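Local coordinates for protein restriction endonuclease S subunits (Thermoanaerobacter tengcongensis, PDB 3OKG) that probably recognises the target DNA sequence as the specificity subunit of a type I restriction-modification methyltransferase, at residues L257-P271 and S299-L313. Numbering follows the deposited sequence.
Sequences LPFFQGKADFGDLHP and STNVANLACCIGRGL
Phe260, its CG anti to the carbonyl carbon (chi1 -49°), and Cys307, its SG held between backbone N and carbonyl carbon (chi1 60°), bring a ring edge and a sulfur together across a parallel strand pair of the second of the two target-recognition domains. SG lies in the plane of that ring, 4.9 Å from its centroid, while Pro271 CB sits over the ring's centre. On the other face of the sheet the theme recurs, with Cys308 SG at the edge of the Phe259 ring. Between strands 257-260 and 307-309, Cys308 N hydrogen-bonds to Pro258 O at 2.9 Å, Phe260 N to Cys308 O, and Gly310 N to Phe260 O. Beyond the strands, in the turn from Gly310 to Leu313, Gly312 N gives a more bent hydrogen bond to Gln261 O. Farther along, the Phe266 ring lies nearly parallel to the Asn301 amide, and Asn301 CB makes a CH-pi contact 3.8 Å from the ring centroid; Gly262 O and Lys263 CA approach the opposite face. Replacing this phenylalanine with alanine would probably strip Asn301 CB of its aromatic cover and leave a gap between it and the backbone at Gly262 and Lys263. Strand 300-302, at the edge of a neighbouring antiparallel sheet, is joined to the loop that carries Phe266 by an almost straight hydrogen bond, Val302 N to Leu269 O, 2.8 Å long.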
loop_
_atom_site.group_PDB
_atom_site.type_symbol
_atom_site.label_atom_id
_atom_site.label_comp_id
_atom_site.label_asym_id
_atom_site.label_seq_id
_atom_site.Cartn_x
_atom_site.Cartn_y
_atom_site.Cartn_z
ATOM N N LEU A 257 35.888 15.201 6.471
ATOM C CA LEU A 257 35.102 13.997 6.202
ATOM C C LEU A 257 33.673 14.184 6.672
ATOM O O LEU A 257 33.429 14.918 7.636
ATOM C CB LEU A 257 35.710 12.787 6.934
ATOM C CG LEU A 257 37.049 12.239 6.446
ATOM C CD1 LEU A 257 37.505 11.109 7.352
ATOM C CD2 LEU A 257 36.949 11.775 4.995
ATOM N N PRO A 258 32.716 13.502 6.012
ATOM C CA PRO A 258 31.333 13.589 6.500
ATOM C C PRO A 258 31.287 13.183 7.959
ATOM O O PRO A 258 32.077 12.337 8.386
ATOM C CB PRO A 258 30.578 12.584 5.621
ATOM C CG PRO A 258 31.415 12.481 4.369
ATOM C CD PRO A 258 32.843 12.659 4.810
ATOM N N PHE A 259 30.378 13.776 8.720
ATOM C CA PHE A 259 30.321 13.509 10.149
ATOM C C PHE A 259 28.935 13.037 10.515
ATOM O O PHE A 259 27.934 13.660 10.140
ATOM C CB PHE A 259 30.690 14.759 10.966
ATOM C CG PHE A 259 30.408 14.625 12.444
ATOM C CD1 PHE A 259 31.334 14.038 13.289
ATOM C CD2 PHE A 259 29.219 15.092 12.982
ATOM C CE1 PHE A 259 31.071 13.916 14.652
ATOM C CE2 PHE A 259 28.941 14.974 14.332
ATOM C CZ PHE A 259 29.875 14.384 15.175
ATOM N N PHE A 260 28.874 11.928 11.244
ATOM C CA PHE A 260 27.591 11.399 11.679
ATOM C C PHE A 260 27.538 11.311 13.196
ATOM O O PHE A 260 28.298 10.563 13.829
ATOM C CB PHE A 260 27.316 10.034 11.022
ATOM C CG PHE A 260 27.523 10.027 9.529
ATOM C CD1 PHE A 260 26.683 10.754 8.694
ATOM C CD2 PHE A 260 28.556 9.296 8.958
ATOM C CE1 PHE A 260 26.874 10.749 7.327
ATOM C CE2 PHE A 260 28.755 9.282 7.579
ATOM C CZ PHE A 260 27.910 10.013 6.763
ATOM N N GLN A 261 26.633 12.093 13.768
ATOM C CA GLN A 261 26.542 12.247 15.206
ATOM C C GLN A 261 25.996 10.993 15.849
ATOM O O GLN A 261 26.507 10.535 16.873
ATOM C CB GLN A 261 25.637 13.433 15.561
ATOM C CG GLN A 261 25.130 13.411 16.990
ATOM C CD GLN A 261 26.245 13.628 17.990
ATOM O OE1 GLN A 261 27.285 14.198 17.659
ATOM N NE2 GLN A 261 26.039 13.167 19.221
ATOM N N GLY A 262 24.946 10.444 15.254
ATOM C CA GLY A 262 24.204 9.384 15.898
ATOM C C GLY A 262 23.213 8.675 14.999
ATOM O O GLY A 262 23.291 8.772 13.768
ATOM N N LYS A 263 22.302 7.939 15.628
ATOM C CA LYS A 263 21.328 7.125 14.901
ATOM C C LYS A 263 20.539 7.968 13.890
ATOM O O LYS A 263 20.270 7.524 12.762
ATOM C CB LYS A 263 20.391 6.421 15.883
ATOM C CG LYS A 263 19.191 5.757 15.224
ATOM C CD LYS A 263 18.511 4.777 16.165
ATOM C CE LYS A 263 17.112 4.408 15.671
ATOM N NZ LYS A 263 17.115 3.908 14.266
ATOM N N ALA A 264 20.200 9.193 14.289
ATOM C CA ALA A 264 19.470 10.112 13.416
ATOM C C ALA A 264 20.149 10.288 12.063
ATOM O O ALA A 264 19.479 10.522 11.056
ATOM C CB ALA A 264 19.278 11.467 14.099
ATOM N N ASP A 265 21.472 10.158 12.043
ATOM C CA ASP A 265 22.246 10.338 10.818
ATOM C C ASP A 265 22.513 9.024 10.083
ATOM O O ASP A 265 23.571 8.849 9.476
ATOM C CB ASP A 265 23.569 11.046 11.122
ATOM C CG ASP A 265 23.388 12.263 12.007
ATOM O OD1 ASP A 265 23.585 13.394 11.513
ATOM O OD2 ASP A 265 23.051 12.091 13.197
ATOM N N PHE A 266 21.553 8.108 10.138
ATOM C CA PHE A 266 21.662 6.837 9.429
ATOM C C PHE A 266 20.576 6.747 8.365
ATOM O O PHE A 266 19.502 7.329 8.521
ATOM C CB PHE A 266 21.544 5.665 10.405
ATOM C CG PHE A 266 22.810 5.371 11.155
ATOM C CD1 PHE A 266 23.970 6.080 10.889
ATOM C CD2 PHE A 266 22.843 4.383 12.127
ATOM C CE1 PHE A 266 25.138 5.811 11.578
ATOM C CE2 PHE A 266 24.008 4.111 12.819
ATOM C CZ PHE A 266 25.156 4.825 12.544
ATOM N N GLY A 267 20.848 6.026 7.280
ATOM C CA GLY A 267 19.880 5.933 6.205
ATOM C C GLY A 267 19.458 4.484 6.236
ATOM O O GLY A 267 19.752 3.757 7.196
ATOM N N ASP A 268 18.763 4.064 5.186
ATOM C CA ASP A 268 18.309 2.684 5.094
ATOM C C ASP A 268 19.391 1.643 5.360
ATOM O O ASP A 268 19.217 0.775 6.207
ATOM C CB ASP A 268 17.643 2.420 3.746
ATOM C CG ASP A 268 16.380 3.262 3.537
ATOM O OD1 ASP A 268 15.721 3.634 4.535
ATOM O OD2 ASP A 268 16.045 3.546 2.365
ATOM N N LEU A 269 20.495 1.743 4.623
ATOM C CA LEU A 269 21.650 0.869 4.817
ATOM C C LEU A 269 22.904 1.677 5.131
ATOM O O LEU A 269 23.720 1.260 5.948
ATOM C CB LEU A 269 21.931 0.022 3.575
ATOM C CG LEU A 269 20.844 -0.880 2.999
ATOM C CD1 LEU A 269 21.396 -1.591 1.773
ATOM C CD2 LEU A 269 20.336 -1.874 4.034
ATOM N N HIS A 270 23.059 2.817 4.460
ATOM C CA HIS A 270 24.237 3.669 4.619
ATOM C C HIS A 270 23.805 5.084 4.999
ATOM O O HIS A 270 22.711 5.524 4.646
ATOM C CB HIS A 270 25.021 3.747 3.311
ATOM C CG HIS A 270 25.138 2.438 2.598
ATOM N ND1 HIS A 270 26.283 1.670 2.635
ATOM C CD2 HIS A 270 24.253 1.757 1.832
ATOM C CE1 HIS A 270 26.099 0.573 1.921
ATOM N NE2 HIS A 270 24.874 0.599 1.426
ATOM N N PRO A 271 24.660 5.812 5.722
ATOM C CA PRO A 271 24.270 7.182 6.055
ATOM C C PRO A 271 24.628 8.049 4.874
ATOM O O PRO A 271 25.636 7.813 4.202
ATOM C CB PRO A 271 25.187 7.536 7.239
ATOM C CG PRO A 271 25.989 6.286 7.523
ATOM C CD PRO A 271 25.984 5.490 6.265
ATOM N N SER A 299 20.652 -0.091 16.972
ATOM C CA SER A 299 20.385 0.112 15.551
ATOM C C SER A 299 21.686 0.229 14.760
ATOM O O SER A 299 22.700 0.708 15.275
ATOM C CB SER A 299 19.526 1.361 15.333
ATOM O OG SER A 299 19.465 1.665 13.956
ATOM N N THR A 300 21.625 -0.152 13.491
ATOM C CA THR A 300 22.804 -0.396 12.679
ATOM C C THR A 300 22.780 0.206 11.259
ATOM O O THR A 300 21.728 0.324 10.620
ATOM C CB THR A 300 22.980 -1.930 12.544
ATOM O OG1 THR A 300 24.033 -2.378 13.409
ATOM C CG2 THR A 300 23.295 -2.303 11.128
ATOM N N ASN A 301 23.959 0.580 10.772
ATOM C CA ASN A 301 24.175 0.921 9.373
ATOM C C ASN A 301 25.552 0.436 8.918
ATOM O O ASN A 301 26.360 -0.014 9.722
ATOM C CB ASN A 301 24.099 2.443 9.158
ATOM C CG ASN A 301 22.847 2.884 8.397
ATOM O OD1 ASN A 301 21.768 2.307 8.535
ATOM N ND2 ASN A 301 22.995 3.925 7.596
ATOM N N VAL A 302 25.835 0.545 7.630
ATOM C CA VAL A 302 27.180 0.272 7.133
ATOM C C VAL A 302 27.762 1.519 6.485
ATOM O O VAL A 302 27.072 2.225 5.756
ATOM C CB VAL A 302 27.176 -0.876 6.110
ATOM C CG1 VAL A 302 28.439 -0.858 5.259
ATOM C CG2 VAL A 302 27.008 -2.219 6.824
ATOM N N ALA A 303 29.034 1.786 6.749
ATOM C CA ALA A 303 29.707 2.931 6.134
ATOM C C ALA A 303 30.013 2.645 4.676
ATOM O O ALA A 303 30.552 1.591 4.356
ATOM C CB ALA A 303 30.999 3.247 6.871
ATOM N N ASN A 304 29.685 3.578 3.786
ATOM C CA ASN A 304 30.116 3.434 2.390
ATOM C C ASN A 304 31.193 4.426 1.970
ATOM O O ASN A 304 31.659 4.391 0.829
ATOM C CB ASN A 304 28.940 3.447 1.401
ATOM C CG ASN A 304 27.936 4.559 1.674
ATOM O OD1 ASN A 304 26.854 4.586 1.077
ATOM N ND2 ASN A 304 28.282 5.477 2.573
ATOM N N LEU A 305 31.598 5.291 2.900
ATOM C CA LEU A 305 32.642 6.278 2.639
ATOM C C LEU A 305 33.479 6.496 3.891
ATOM O O LEU A 305 32.988 6.331 5.008
ATOM C CB LEU A 305 32.021 7.622 2.232
ATOM C CG LEU A 305 31.494 7.826 0.816
ATOM C CD1 LEU A 305 32.384 7.115 -0.190
ATOM C CD2 LEU A 305 30.055 7.352 0.704
ATOM N N ALA A 306 34.740 6.875 3.718
ATOM C CA ALA A 306 35.511 7.359 4.854
ATOM C C ALA A 306 34.683 8.467 5.509
ATOM O O ALA A 306 34.182 9.357 4.836
ATOM C CB ALA A 306 36.861 7.881 4.399
ATOM N N CYS A 307 34.513 8.395 6.816
ATOM C CA CYS A 307 33.690 9.364 7.520
ATOM C C CYS A 307 34.165 9.416 8.957
ATOM O O CYS A 307 35.133 8.736 9.301
ATOM C CB CYS A 307 32.211 8.982 7.452
ATOM S SG CYS A 307 31.770 7.340 8.192
ATOM N N CYS A 308 33.501 10.213 9.791
ATOM C CA CYS A 308 33.798 10.232 11.222
ATOM C C CYS A 308 32.518 10.300 12.042
ATOM O O CYS A 308 31.501 10.823 11.586
ATOM C CB CYS A 308 34.757 11.368 11.586
ATOM S SG CYS A 308 34.216 13.003 11.041
ATOM N N ILE A 309 32.588 9.761 13.255
ATOM C CA ILE A 309 31.418 9.507 14.074
ATOM C C ILE A 309 31.505 10.165 15.443
ATOM O O ILE A 309 32.587 10.265 16.029
ATOM C CB ILE A 309 31.239 7.984 14.255
ATOM C CG1 ILE A 309 32.516 7.360 14.854
ATOM C CG2 ILE A 309 30.926 7.337 12.896
ATOM C CD1 ILE A 309 32.337 5.928 15.368
ATOM N N GLY A 310 30.354 10.587 15.958
ATOM C CA GLY A 310 30.289 11.256 17.241
ATOM C C GLY A 310 29.781 10.408 18.388
ATOM O O GLY A 310 29.620 9.190 18.268
ATOM N N ARG A 311 29.544 11.078 19.513
ATOM C CA ARG A 311 29.034 10.481 20.753
ATOM C C ARG A 311 28.092 9.301 20.577
ATOM O O ARG A 311 28.063 8.398 21.411
ATOM C CB ARG A 311 28.207 11.523 21.511
ATOM C CG ARG A 311 28.842 12.219 22.688
ATOM C CD ARG A 311 27.700 12.641 23.602
ATOM N NE ARG A 311 27.921 13.876 24.344
ATOM C CZ ARG A 311 26.964 14.509 25.020
ATOM N NH1 ARG A 311 25.728 14.019 25.040
ATOM N NH2 ARG A 311 27.236 15.631 25.674
ATOM N N GLY A 312 27.262 9.356 19.540
ATOM C CA GLY A 312 26.125 8.459 19.435
ATOM C C GLY A 312 26.422 7.127 18.777
ATOM O O GLY A 312 25.620 6.185 18.877
ATOM N N LEU A 313 27.567 7.055 18.105
ATOM C CA LEU A 313 27.930 5.886 17.309
ATOM C C LEU A 313 29.180 5.174 17.819
ATOM O O LEU A 313 30.038 5.784 18.457
ATOM C CB LEU A 313 28.187 6.309 15.866
ATOM C CG LEU A 313 26.980 6.896 15.129
ATOM C CD1 LEU A 313 27.342 7.202 13.704
ATOM C CD2 LEU A 313 25.813 5.915 15.202
#